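PDB 3UOR: ABC transporter sugar binding protein from Xanthomonas axonopodis pv. citri, which probably binds maltose or related maltooligosaccharides in the periplasm and hands them to an ABC transporter for import. Local coordinates for residues A186-L191 and P240-T245; Y252-G257 and R270-R275; L103-P108 and T134-P139; D85-G90 and V306-S311. All coordinates share one frame; numbering follows the deposited sequence.

The four contacts fall into two groups on opposite sides of the chain's centre. Contacts 3 and 4 are neighbours, about 10 Å between centres, and touch: the N of E104 lies 2.9 Å from the O of I307, probably a hydrogen bond. Both involve the large mixed sheet, contact 4 by direct strand pairing, contact 3 through a partly buried chain crossing helped by two waters. Contacts 1 and 2 lie about 16 Å apart between centres without touching, and contact 1 reaches that same sheet too. Both are mainly buried, but contact 1 is aliphatic packing around one backbone bond, whereas contact 2 joins two helices by aromatic rings, with an arginine and tyrosine toward the surface.

Contact 1: residues A186-L191 and P240-T245; sequences AILMPL and PKVSET
L191 is held to V242 at its backbone: L191 N donates to the O of V242 at 2.8 Å, nearly straight at 175°. These two residues and P240 have the most surface buried where the loop 240-245 meets the chain leaving strand 187-188. The oxygen of V242 also receives a CA-H contact from P190, whose CA is 3.5 Å away. With CG of L191 anti to the carbonyl carbon, chi1 -75° brings CD1 to K241, 3.8 Å from its C. Helices 221-235 and 377-394 enclose this leucine through Y230, Y234 and V392. P240 works at the other end, setting its ring against the strand: its CD comes within 3.1 Å of the O of I187, while its CG packs at 4.0 Å on CD1 of L188. That same methyl meets V242 CG2, also at 4.0 Å, so one branch of L188 serves two partners, each crossing it at about a right angle. Further along, P190 CB lies 3.7 Å from the N of E244. Between P240 and V242 the loop bends tightly, and K241 is the centre of an inverse gamma turn. The loop thus packs on strand 187-188 and the residues after it; that strand pairs in parallel with 259-264, L188 bonding F261 through the backbone, in the mixed sheet of an alpha/beta periplasmic binding protein.

Contact 2: residues Y252-G257 and R270-R275; sequences YEFFNG and REFKLR
One phenylalanine, F272, turns its edge toward the faces of two successive phenylalanines, F254 and F255, making a three-ring cluster between the helices. Against F254 the contact is edge-to-face, with ring centroids 4.6 Å apart and planes at 55°; F272 CE1 leads, 3.3 Å from F254 CD2. Against F255 it is an offset edge-to-face pair, the planes almost perpendicular at 87° and the centroids 5.6 Å apart. Here F272 CD1 meets F255 CE2 at 3.6 Å, and the backbone O of F272 lies at the edge of the F255 ring, near its plane. The two partners reach F272 by different first torsions: F254 has CG anti to the backbone N (chi1 175°), F255 has CG anti to the carbonyl carbon, and the two rings thus stand at different places beside the same neighbour. This is helix-on-helix packing in an alpha/beta periplasmic binding protein, 252-256 against 270-275, their axes 10.6 Å apart at closest approach. W251 and W284 extend the aromatic group, each meeting F272, and F148 adds another ring to it. G257 ends the first helix in a Schellman motif. Toward solvent the chemistry changes. The extended side chain of R275 crosses Y252 at about a right angle and sets its CD over the phenol face, a CH-pi contact 4.2 Å from the ring centroid. Beyond this methylene, NH1 of R275 is gripped twice within its own helix, by the backbone O of E271 at 3.0 Å and, as a salt bridge, by E271 OE1 at 2.8 Å. W251 makes a cation-pi contact with the same arginine.

Contact 3: residues L103-P108 and T134-P139; sequences LEPMQP and TLYGVP
T134 touches the segment 103-108 lightly, its CG2 4.4 Å from CB of P105. At L135 the grip tightens. Its carbonyl O accepts a hydrogen bond from M106 N at 2.8 Å, the donor tilted 35° from the carbonyl plane, and takes a CA-H contact from P105 as well. A water donates to the same oxygen and accepts from Q107 N, tying the chain at Q107 to the strand. The L135 side chain packs through CD2, against M106 CB at 3.8 Å and across Q107 OE1 at 3.7 Å. Y136 turns the other way: chi1 near -75° swings the ring to the backbone-N side, where it crosses L103 at a slant, CD1 3.7 Å from L103 CB, with the O of L103 at the ring edge. A second water lies 2.6 Å from Y136 O and 2.8 Å from E104 O and can donate to either, though it need not serve both at once. M106 CG rests 3.6 Å from G137 N; beyond it the bent chain turns away. Here the chain entering helix 107-111 crosses strand 134-150, beside strand 303-307 in the mixed sheet of the alpha/beta periplasmic binding protein, with W126 of helix 123-127 on L135 and A98 of helix 94-99 against L103 and Y136.

Contact 4: residues D85-G90 and V306-S311; sequences DVCQLG and VIFKSS
Backbone hydrogen bonds join the two segments as an antiparallel pair. C87 and V306 form the hydrogen-bonded pair: C87 N donates to V306 O at 3.1 Å, and V306 N returns to C87 O at 3.0 Å, lying in the plane of that carbonyl. V86 and I307 are the next, non-hydrogen-bonded pair, and F308 N then reaches D85 O at 3.2 Å. The pairing places strand 303-307 antiparallel beside 86-90, which on its other side runs parallel to 30-36, in the mixed sheet of the alpha/beta fold found in periplasmic binding proteins. Further on, a type I turn from F308 to S311 brings S311 back to D85. There S311 OG donates to D85 OD2 at 3.0 Å, on the anti side of the carboxylate, while D85 OD1 is taken by the backbone N of R33. Apolar contacts cover the face carrying C87 and V306. CB of C87 presses on CE1 of F308 at 3.2 Å, and its sulfur, anti to the backbone N (chi1 -171°), sits at the edge of that ring, 5.0 Å from the centroid. V306 CG1 meets L89 CD2 at 4.0 Å, the two side chains crossing at about a right angle. L74 of helix 67-79 packs against C87, L89 and F308.

Contact 1: residues A186-L191 and P240-T245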
loop_
_atom_site.group_PDB
_atom_site.type_symbol
_atom_site.label_atom_id
_atom_site.label_comp_id
_atom_site.label_asym_id
_atom_site.label_seq_id
_atom_site.Cartn_x
_atom_site.Cartn_y
_atom_site.Cartn_z
ATOM N N ALA A 186 -21.092 7.666 8.275
ATOM C CA ALA A 186 -20.456 6.527 8.916
ATOM C C ALA A 186 -18.960 6.458 8.565
ATOM O O ALA A 186 -18.131 6.212 9.430
ATOM C CB ALA A 186 -21.165 5.238 8.536
ATOM N N ILE A 187 -18.612 6.703 7.302
ATOM C CA ILE A 187 -17.239 6.477 6.847
ATOM C C ILE A 187 -16.807 7.491 5.793
ATOM O O ILE A 187 -17.608 7.902 4.947
ATOM C CB ILE A 187 -17.082 5.061 6.251
ATOM C CG1 ILE A 187 -15.621 4.754 5.913
ATOM C CG2 ILE A 187 -17.937 4.916 5.001
ATOM C CD1 ILE A 187 -15.409 3.277 5.540
ATOM N N LEU A 188 -15.538 7.881 5.851
ATOM C CA LEU A 188 -14.940 8.753 4.854
ATOM C C LEU A 188 -13.993 7.984 3.922
ATOM O O LEU A 188 -13.014 7.384 4.371
ATOM C CB LEU A 188 -14.167 9.892 5.530
ATOM C CG LEU A 188 -13.340 10.724 4.548
ATOM C CD1 LEU A 188 -14.262 11.481 3.610
ATOM C CD2 LEU A 188 -12.407 11.685 5.276
ATOM N N MET A 189 -14.314 8.008 2.631
ATOM C CA MET A 189 -13.501 7.428 1.573
ATOM C C MET A 189 -13.493 8.441 0.429
ATOM O O MET A 189 -14.401 8.441 -0.407
ATOM C CB MET A 189 -14.131 6.130 1.048
ATOM C CG MET A 189 -14.336 5.027 2.079
ATOM S SD MET A 189 -14.889 3.470 1.335
ATOM C CE MET A 189 -16.539 3.960 0.738
ATOM N N PRO A 190 -12.481 9.316 0.388
ATOM C CA PRO A 190 -12.453 10.377 -0.631
ATOM C C PRO A 190 -12.493 9.813 -2.046
ATOM O O PRO A 190 -11.718 8.924 -2.361
ATOM C CB PRO A 190 -11.125 11.087 -0.372
ATOM C CG PRO A 190 -10.778 10.749 1.047
ATOM C CD PRO A 190 -11.306 9.356 1.274
ATOM N N LEU A 191 -13.385 10.342 -2.881
ATOM C CA LEU A 191 -13.629 9.823 -4.227
ATOM C C LEU A 191 -12.453 9.987 -5.201
ATOM O O LEU A 191 -12.432 9.358 -6.259
ATOM C CB LEU A 191 -14.878 10.488 -4.807
ATOM C CG LEU A 191 -16.199 9.979 -4.228
ATOM C CD1 LEU A 191 -17.367 10.871 -4.628
ATOM C CD2 LEU A 191 -16.443 8.541 -4.670
ATOM N N PRO A 240 -19.884 10.178 2.564
ATOM C CA PRO A 240 -20.142 11.434 1.844
ATOM C C PRO A 240 -19.539 11.405 0.450
ATOM O O PRO A 240 -18.489 10.786 0.222
ATOM C CB PRO A 240 -19.418 12.485 2.695
ATOM C CG PRO A 240 -18.295 11.704 3.378
ATOM C CD PRO A 240 -18.920 10.355 3.671
ATOM N N LYS A 241 -20.197 12.088 -0.479
ATOM C CA LYS A 241 -19.724 12.151 -1.853
ATOM C C LYS A 241 -18.750 13.310 -2.021
ATOM O O LYS A 241 -19.093 14.341 -2.600
ATOM C CB LYS A 241 -20.917 12.282 -2.813
ATOM C CG LYS A 241 -21.783 11.031 -2.855
ATOM C CD LYS A 241 -22.936 11.187 -3.822
ATOM C CE LYS A 241 -23.784 9.929 -3.834
ATOM N NZ LYS A 241 -25.001 10.044 -4.705
ATOM N N VAL A 242 -17.536 13.141 -1.510
ATOM C CA VAL A 242 -16.550 14.216 -1.538
ATOM C C VAL A 242 -15.182 13.733 -1.977
ATOM O O VAL A 242 -14.874 12.540 -1.855
ATOM C CB VAL A 242 -16.403 14.881 -0.160
ATOM C CG1 VAL A 242 -17.683 15.628 0.214
ATOM C CG2 VAL A 242 -16.091 13.848 0.889
ATOM N N SER A 243 -14.376 14.667 -2.494
ATOM C CA SER A 243 -12.947 14.455 -2.742
ATOM C C SER A 243 -12.173 14.963 -1.539
ATOM O O SER A 243 -12.736 15.675 -0.710
ATOM C CB SER A 243 -12.499 15.206 -3.991
ATOM O OG SER A 243 -13.089 14.633 -5.148
ATOM N N GLU A 244 -10.893 14.611 -1.436
ATOM C CA GLU A 244 -10.107 14.960 -0.243
ATOM C C GLU A 244 -10.005 16.463 -0.044
ATOM O O GLU A 244 -9.957 16.954 1.085
ATOM C CB GLU A 244 -8.700 14.348 -0.269
ATOM C CG GLU A 244 -7.861 14.727 0.962
ATOM C CD GLU A 244 -6.610 13.874 1.131
ATOM O OE1 GLU A 244 -6.224 13.174 0.160
ATOM O OE2 GLU A 244 -6.013 13.905 2.238
ATOM N N THR A 245 -9.977 17.182 -1.158
ATOM C CA THR A 245 -9.897 18.634 -1.146
ATOM C C THR A 245 -11.152 19.265 -0.538
ATOM O O THR A 245 -11.106 20.380 -0.016
ATOM C CB THR A 245 -9.676 19.177 -2.571
ATOM O OG1 THR A 245 -9.876 20.592 -2.578
ATOM C CG2 THR A 245 -10.653 18.534 -3.547
#

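Contact 2: residues Y252-G257 and R270-R275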
loop_
_atom_site.group_PDB
_atom_site.type_symbol
_atom_site.label_atom_id
_atom_site.label_comp_id
_atom_site.label_asym_id
_atom_site.label_seq_id
_atom_site.Cartn_x
_atom_site.Cartn_y
_atom_site.Cartn_z
ATOM N N TYR A 252 -9.312 16.359 12.215
ATOM C CA TYR A 252 -10.277 17.102 13.017
ATOM C C TYR A 252 -11.718 16.697 12.741
ATOM O O TYR A 252 -12.495 16.526 13.673
ATOM C CB TYR A 252 -10.059 18.603 12.884
ATOM C CG TYR A 252 -8.751 19.005 13.521
ATOM C CD1 TYR A 252 -8.460 18.634 14.837
ATOM C CD2 TYR A 252 -7.794 19.728 12.813
ATOM C CE1 TYR A 252 -7.265 18.984 15.433
ATOM C CE2 TYR A 252 -6.590 20.084 13.404
ATOM C CZ TYR A 252 -6.336 19.707 14.713
ATOM O OH TYR A 252 -5.151 20.055 15.311
ATOM N N GLU A 253 -12.069 16.504 11.472
ATOM C CA GLU A 253 -13.405 16.013 11.140
ATOM C C GLU A 253 -13.700 14.685 11.841
ATOM O O GLU A 253 -14.809 14.461 12.344
ATOM C CB GLU A 253 -13.572 15.877 9.627
ATOM C CG GLU A 253 -13.505 17.199 8.873
ATOM C CD GLU A 253 -14.699 18.112 9.143
ATOM O OE1 GLU A 253 -14.984 18.966 8.276
ATOM O OE2 GLU A 253 -15.356 17.979 10.205
ATOM N N PHE A 254 -12.696 13.814 11.883
ATOM C CA PHE A 254 -12.811 12.519 12.547
ATOM C C PHE A 254 -13.109 12.718 14.030
ATOM O O PHE A 254 -14.079 12.160 14.557
ATOM C CB PHE A 254 -11.515 11.734 12.335
ATOM C CG PHE A 254 -11.443 10.410 13.058
ATOM C CD1 PHE A 254 -11.909 9.250 12.467
ATOM C CD2 PHE A 254 -10.821 10.315 14.298
ATOM C CE1 PHE A 254 -11.787 8.017 13.120
ATOM C CE2 PHE A 254 -10.704 9.090 14.960
ATOM C CZ PHE A 254 -11.181 7.945 14.372
ATOM N N PHE A 255 -12.295 13.533 14.698
ATOM C CA PHE A 255 -12.489 13.793 16.128
ATOM C C PHE A 255 -13.697 14.711 16.403
ATOM O O PHE A 255 -14.171 14.815 17.535
ATOM C CB PHE A 255 -11.217 14.371 16.751
ATOM C CG PHE A 255 -10.091 13.375 16.867
ATOM C CD1 PHE A 255 -10.275 12.179 17.531
ATOM C CD2 PHE A 255 -8.851 13.647 16.328
ATOM C CE1 PHE A 255 -9.249 11.262 17.638
ATOM C CE2 PHE A 255 -7.819 12.737 16.441
ATOM C CZ PHE A 255 -8.019 11.547 17.097
ATOM N N ASN A 256 -14.190 15.363 15.357
ATOM C CA ASN A 256 -15.403 16.159 15.453
ATOM C C ASN A 256 -16.652 15.324 15.238
ATOM O O ASN A 256 -17.757 15.806 15.451
ATOM C CB ASN A 256 -15.376 17.314 14.450
ATOM C CG ASN A 256 -14.642 18.527 14.985
ATOM O OD1 ASN A 256 -14.529 18.707 16.203
ATOM N ND2 ASN A 256 -14.138 19.369 14.080
ATOM N N GLY A 257 -16.482 14.078 14.805
ATOM C CA GLY A 257 -17.615 13.187 14.651
ATOM C C GLY A 257 -18.364 13.322 13.329
ATOM O O GLY A 257 -19.449 12.759 13.178
ATOM N N ARG A 270 0.203 8.280 13.757
ATOM C CA ARG A 270 0.877 9.396 14.416
ATOM C C ARG A 270 0.071 10.682 14.341
ATOM O O ARG A 270 -0.085 11.384 15.342
ATOM C CB ARG A 270 2.275 9.625 13.838
ATOM C CG ARG A 270 3.124 10.560 14.701
ATOM C CD ARG A 270 4.576 10.654 14.215
ATOM N NE ARG A 270 5.233 9.354 14.008
ATOM C CZ ARG A 270 5.216 8.333 14.868
ATOM N NH1 ARG A 270 4.557 8.423 16.025
ATOM N NH2 ARG A 270 5.862 7.212 14.567
ATOM N N GLU A 271 -0.449 10.984 13.156
ATOM C CA GLU A 271 -1.205 12.214 12.949
ATOM C C GLU A 271 -2.425 12.312 13.840
ATOM O O GLU A 271 -2.718 13.386 14.362
ATOM C CB GLU A 271 -1.591 12.354 11.485
ATOM C CG GLU A 271 -0.377 12.365 10.581
ATOM C CD GLU A 271 0.636 13.402 11.017
ATOM O OE1 GLU A 271 0.224 14.516 11.401
ATOM O OE2 GLU A 271 1.847 13.106 10.990
ATOM N N PHE A 272 -3.140 11.204 14.018
ATOM C CA PHE A 272 -4.302 11.216 14.902
ATOM C C PHE A 272 -3.844 11.372 16.351
ATOM O O PHE A 272 -4.484 12.066 17.140
ATOM C CB PHE A 272 -5.123 9.928 14.785
ATOM C CG PHE A 272 -6.064 9.890 13.608
ATOM C CD1 PHE A 272 -7.180 10.703 13.564
ATOM C CD2 PHE A 272 -5.852 9.016 12.568
ATOM C CE1 PHE A 272 -8.056 10.647 12.493
ATOM C CE2 PHE A 272 -6.724 8.965 11.490
ATOM C CZ PHE A 272 -7.820 9.771 11.456
ATOM N N LYS A 273 -2.753 10.698 16.707
ATOM C CA LYS A 273 -2.221 10.809 18.056
ATOM C C LYS A 273 -1.982 12.271 18.399
ATOM O O LYS A 273 -2.359 12.732 19.477
ATOM C CB LYS A 273 -0.916 10.033 18.200
ATOM C CG LYS A 273 -1.070 8.549 18.487
ATOM C CD LYS A 273 0.310 7.897 18.554
ATOM C CE LYS A 273 0.258 6.393 18.798
ATOM N NZ LYS A 273 1.550 5.727 18.380
ATOM N N LEU A 274 -1.368 13.001 17.471
ATOM C CA LEU A 274 -1.024 14.398 17.709
ATOM C C LEU A 274 -2.234 15.310 17.903
ATOM O O LEU A 274 -2.158 16.311 18.615
ATOM C CB LEU A 274 -0.179 14.940 16.562
ATOM C CG LEU A 274 1.232 14.389 16.387
ATOM C CD1 LEU A 274 1.917 15.163 15.285
ATOM C CD2 LEU A 274 2.014 14.500 17.689
ATOM N N ARG A 275 -3.348 14.976 17.270
ATOM C CA ARG A 275 -4.496 15.872 17.259
ATOM C C ARG A 275 -5.625 15.377 18.152
ATOM O O ARG A 275 -6.646 16.037 18.316
ATOM C CB ARG A 275 -4.974 16.099 15.821
ATOM C CG ARG A 275 -3.865 16.631 14.916
ATOM C CD ARG A 275 -4.321 16.701 13.474
ATOM N NE ARG A 275 -3.350 17.410 12.653
ATOM C CZ ARG A 275 -2.119 16.974 12.416
ATOM N NH1 ARG A 275 -1.710 15.828 12.942
ATOM N NH2 ARG A 275 -1.290 17.686 11.661
#

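Contact 3: residues L103-P108 and T134-P139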
loop_
_atom_site.group_PDB
_atom_site.type_symbol
_atom_site.label_atom_id
_atom_site.label_comp_id
_atom_site.label_asym_id
_atom_site.label_seq_id
_atom_site.Cartn_x
_atom_site.Cartn_y
_atom_site.Cartn_z
ATOM N N LEU A 103 17.611 -4.388 -12.876
ATOM C CA LEU A 103 17.587 -4.795 -11.477
ATOM C C LEU A 103 18.354 -6.092 -11.262
ATOM O O LEU A 103 18.179 -7.063 -12.007
ATOM C CB LEU A 103 16.152 -4.966 -10.976
ATOM C CG LEU A 103 15.239 -3.743 -10.951
ATOM C CD1 LEU A 103 13.875 -4.130 -10.404
ATOM C CD2 LEU A 103 15.849 -2.623 -10.124
ATOM N N GLU A 104 19.184 -6.107 -10.228
ATOM C CA GLU A 104 19.944 -7.293 -9.882
ATOM C C GLU A 104 19.025 -8.347 -9.284
ATOM O O GLU A 104 18.302 -8.059 -8.328
ATOM C CB GLU A 104 21.014 -6.922 -8.860
ATOM C CG GLU A 104 21.804 -8.106 -8.346
ATOM C CD GLU A 104 22.895 -8.540 -9.315
ATOM O OE1 GLU A 104 23.112 -7.851 -10.336
ATOM O OE2 GLU A 104 23.538 -9.566 -9.039
ATOM N N PRO A 105 19.052 -9.577 -9.826
ATOM C CA PRO A 105 18.280 -10.661 -9.202
ATOM C C PRO A 105 18.717 -10.840 -7.753
ATOM O O PRO A 105 19.912 -10.887 -7.480
ATOM C CB PRO A 105 18.673 -11.893 -10.019
ATOM C CG PRO A 105 19.137 -11.321 -11.360
ATOM C CD PRO A 105 19.811 -10.032 -11.003
ATOM N N MET A 106 17.758 -10.946 -6.842
ATOM C CA MET A 106 18.057 -10.927 -5.428
ATOM C C MET A 106 18.110 -12.305 -4.799
ATOM O O MET A 106 18.621 -12.451 -3.697
ATOM C CB MET A 106 17.027 -10.090 -4.680
ATOM C CG MET A 106 17.164 -8.605 -4.900
ATOM S SD MET A 106 18.653 -8.000 -4.104
ATOM C CE MET A 106 19.633 -7.832 -5.543
ATOM N N GLN A 107 17.574 -13.311 -5.470
ATOM C CA GLN A 107 17.458 -14.623 -4.840
ATOM C C GLN A 107 18.802 -15.210 -4.386
ATOM O O GLN A 107 18.874 -15.806 -3.324
ATOM C CB GLN A 107 16.684 -15.613 -5.717
ATOM C CG GLN A 107 16.422 -16.960 -5.037
ATOM C CD GLN A 107 15.864 -16.834 -3.616
ATOM O OE1 GLN A 107 15.111 -15.906 -3.304
ATOM N NE2 GLN A 107 16.229 -17.778 -2.748
ATOM N N PRO A 108 19.873 -15.032 -5.183
ATOM C CA PRO A 108 21.192 -15.518 -4.755
ATOM C C PRO A 108 21.686 -14.878 -3.448
ATOM O O PRO A 108 22.366 -15.540 -2.663
ATOM C CB PRO A 108 22.106 -15.132 -5.926
ATOM C CG PRO A 108 21.193 -15.070 -7.097
ATOM C CD PRO A 108 19.896 -14.526 -6.563
ATOM N N THR A 134 10.967 -14.340 -10.832
ATOM C CA THR A 134 12.316 -13.948 -10.429
ATOM C C THR A 134 12.285 -12.829 -9.383
ATOM O O THR A 134 11.585 -11.844 -9.556
ATOM C CB THR A 134 13.167 -13.517 -11.653
ATOM O OG1 THR A 134 13.287 -14.621 -12.560
ATOM C CG2 THR A 134 14.565 -13.094 -11.217
ATOM N N LEU A 135 13.047 -12.987 -8.302
ATOM C CA LEU A 135 13.053 -12.000 -7.228
ATOM C C LEU A 135 13.930 -10.811 -7.592
ATOM O O LEU A 135 15.125 -10.970 -7.862
ATOM C CB LEU A 135 13.549 -12.630 -5.916
ATOM C CG LEU A 135 13.425 -11.755 -4.666
ATOM C CD1 LEU A 135 11.975 -11.590 -4.286
ATOM C CD2 LEU A 135 14.220 -12.310 -3.472
ATOM N N TYR A 136 13.354 -9.612 -7.569
ATOM C CA TYR A 136 14.119 -8.412 -7.950
ATOM C C TYR A 136 14.254 -7.352 -6.870
ATOM O O TYR A 136 14.779 -6.277 -7.118
ATOM C CB TYR A 136 13.511 -7.770 -9.195
ATOM C CG TYR A 136 13.817 -8.533 -10.462
ATOM C CD1 TYR A 136 15.089 -8.510 -11.012
ATOM C CD2 TYR A 136 12.837 -9.266 -11.108
ATOM C CE1 TYR A 136 15.382 -9.202 -12.184
ATOM C CE2 TYR A 136 13.115 -9.961 -12.279
ATOM C CZ TYR A 136 14.388 -9.925 -12.810
ATOM O OH TYR A 136 14.666 -10.624 -13.964
ATOM N N GLY A 137 13.752 -7.626 -5.677
ATOM C CA GLY A 137 13.896 -6.678 -4.591
ATOM C C GLY A 137 13.703 -7.374 -3.255
ATOM O O GLY A 137 13.397 -8.571 -3.196
ATOM N N VAL A 138 13.859 -6.619 -2.173
ATOM C CA VAL A 138 13.482 -7.103 -0.847
ATOM C C VAL A 138 12.517 -6.082 -0.262
ATOM O O VAL A 138 12.787 -4.881 -0.317
ATOM C CB VAL A 138 14.729 -7.259 0.077
ATOM C CG1 VAL A 138 14.310 -7.671 1.484
ATOM C CG2 VAL A 138 15.704 -8.265 -0.511
ATOM N N PRO A 139 11.372 -6.546 0.268
ATOM C CA PRO A 139 10.407 -5.582 0.799
ATOM C C PRO A 139 11.057 -4.772 1.898
ATOM O O PRO A 139 11.715 -5.357 2.752
ATOM C CB PRO A 139 9.305 -6.475 1.394
ATOM C CG PRO A 139 9.430 -7.773 0.669
ATOM C CD PRO A 139 10.907 -7.938 0.406
HETATM O O HOH W 1 17.341 -5.792 -7.043
HETATM O O HOH W 2 16.338 -13.461 -8.116
#

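Contact 4: residues D85-G90 and V306-S311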
loop_
_atom_site.group_PDB
_atom_site.type_symbol
_atom_site.label_atom_id
_atom_site.label_comp_id
_atom_site.label_asym_id
_atom_site.label_seq_id
_atom_site.Cartn_x
_atom_site.Cartn_y
_atom_site.Cartn_z
ATOM N N ASP A 85 23.743 2.635 -6.296
ATOM C CA ASP A 85 23.928 1.217 -6.001
ATOM C C ASP A 85 22.676 0.634 -5.387
ATOM O O ASP A 85 22.166 -0.391 -5.839
ATOM C CB ASP A 85 25.091 1.030 -5.033
ATOM C CG ASP A 85 26.354 1.712 -5.518
ATOM O OD1 ASP A 85 26.772 2.716 -4.901
ATOM O OD2 ASP A 85 26.901 1.257 -6.539
ATOM N N VAL A 86 22.189 1.289 -4.344
ATOM C CA VAL A 86 20.980 0.845 -3.680
ATOM C C VAL A 86 19.883 1.894 -3.857
ATOM O O VAL A 86 20.147 3.100 -3.895
ATOM C CB VAL A 86 21.248 0.552 -2.203
ATOM C CG1 VAL A 86 19.959 0.127 -1.493
ATOM C CG2 VAL A 86 22.313 -0.525 -2.092
ATOM N N CYS A 87 18.650 1.431 -3.996
ATOM C CA CYS A 87 17.556 2.349 -4.258
ATOM C C CYS A 87 16.248 1.864 -3.652
ATOM O O CYS A 87 15.895 0.681 -3.743
ATOM C CB CYS A 87 17.390 2.548 -5.765
ATOM S SG CYS A 87 16.245 3.869 -6.220
ATOM N N GLN A 88 15.528 2.797 -3.042
ATOM C CA GLN A 88 14.163 2.563 -2.598
ATOM C C GLN A 88 13.246 2.641 -3.822
ATOM O O GLN A 88 13.280 3.626 -4.566
ATOM C CB GLN A 88 13.755 3.645 -1.598
ATOM C CG GLN A 88 12.287 3.618 -1.252
ATOM C CD GLN A 88 11.834 4.826 -0.468
ATOM O OE1 GLN A 88 12.628 5.708 -0.141
ATOM N NE2 GLN A 88 10.537 4.875 -0.157
ATOM N N LEU A 89 12.441 1.608 -4.041
ATOM C CA LEU A 89 11.525 1.581 -5.185
ATOM C C LEU A 89 10.119 1.269 -4.710
ATOM O O LEU A 89 9.883 0.231 -4.081
ATOM C CB LEU A 89 11.951 0.512 -6.197
ATOM C CG LEU A 89 12.147 0.911 -7.655
ATOM C CD1 LEU A 89 13.038 2.125 -7.767
ATOM C CD2 LEU A 89 12.732 -0.238 -8.430
ATOM N N GLY A 90 9.180 2.163 -4.995
ATOM C CA GLY A 90 7.774 1.839 -4.788
ATOM C C GLY A 90 7.516 0.494 -5.435
ATOM O O GLY A 90 7.976 0.222 -6.553
ATOM N N VAL A 306 16.221 -2.294 -3.848
ATOM C CA VAL A 306 16.832 -3.013 -4.965
ATOM C C VAL A 306 18.295 -2.625 -5.125
ATOM O O VAL A 306 18.733 -1.573 -4.651
ATOM C CB VAL A 306 16.143 -2.668 -6.307
ATOM C CG1 VAL A 306 14.668 -2.975 -6.239
ATOM C CG2 VAL A 306 16.356 -1.200 -6.631
ATOM N N ILE A 307 19.043 -3.492 -5.789
ATOM C CA ILE A 307 20.409 -3.194 -6.183
ATOM C C ILE A 307 20.376 -3.069 -7.708
ATOM O O ILE A 307 19.899 -3.974 -8.405
ATOM C CB ILE A 307 21.367 -4.327 -5.760
ATOM C CG1 ILE A 307 21.334 -4.533 -4.239
ATOM C CG2 ILE A 307 22.790 -4.046 -6.231
ATOM C CD1 ILE A 307 22.294 -5.617 -3.747
ATOM N N PHE A 308 20.822 -1.938 -8.237
ATOM C CA PHE A 308 20.893 -1.817 -9.691
ATOM C C PHE A 308 22.064 -2.644 -10.215
ATOM O O PHE A 308 23.139 -2.669 -9.609
ATOM C CB PHE A 308 21.012 -0.363 -10.114
ATOM C CG PHE A 308 19.751 0.419 -9.913
ATOM C CD1 PHE A 308 19.688 1.429 -8.970
ATOM C CD2 PHE A 308 18.622 0.117 -10.639
ATOM C CE1 PHE A 308 18.523 2.146 -8.771
ATOM C CE2 PHE A 308 17.441 0.824 -10.450
ATOM C CZ PHE A 308 17.394 1.842 -9.513
ATOM N N LYS A 309 21.861 -3.341 -11.327
ATOM C CA LYS A 309 22.878 -4.288 -11.771
ATOM C C LYS A 309 24.105 -3.626 -12.396
ATOM O O LYS A 309 25.105 -4.294 -12.656
ATOM C CB LYS A 309 22.287 -5.402 -12.648
ATOM C CG LYS A 309 21.881 -5.003 -14.023
ATOM C CD LYS A 309 20.866 -5.984 -14.576
ATOM C CE LYS A 309 21.443 -7.371 -14.740
ATOM N NZ LYS A 309 20.391 -8.304 -15.250
ATOM N N SER A 310 24.044 -2.312 -12.591
ATOM C CA SER A 310 25.218 -1.543 -13.023
ATOM C C SER A 310 26.168 -1.165 -11.871
ATOM O O SER A 310 27.227 -0.583 -12.102
ATOM C CB SER A 310 24.789 -0.278 -13.776
ATOM O OG SER A 310 23.981 0.564 -12.965
ATOM N N SER A 311 25.784 -1.487 -10.636
ATOM C CA SER A 311 26.580 -1.145 -9.455
ATOM C C SER A 311 27.895 -1.906 -9.411
ATOM O O SER A 311 27.947 -3.076 -9.790
ATOM C CB SER A 311 25.779 -1.470 -8.197
ATOM O OG SER A 311 26.622 -1.688 -7.076
#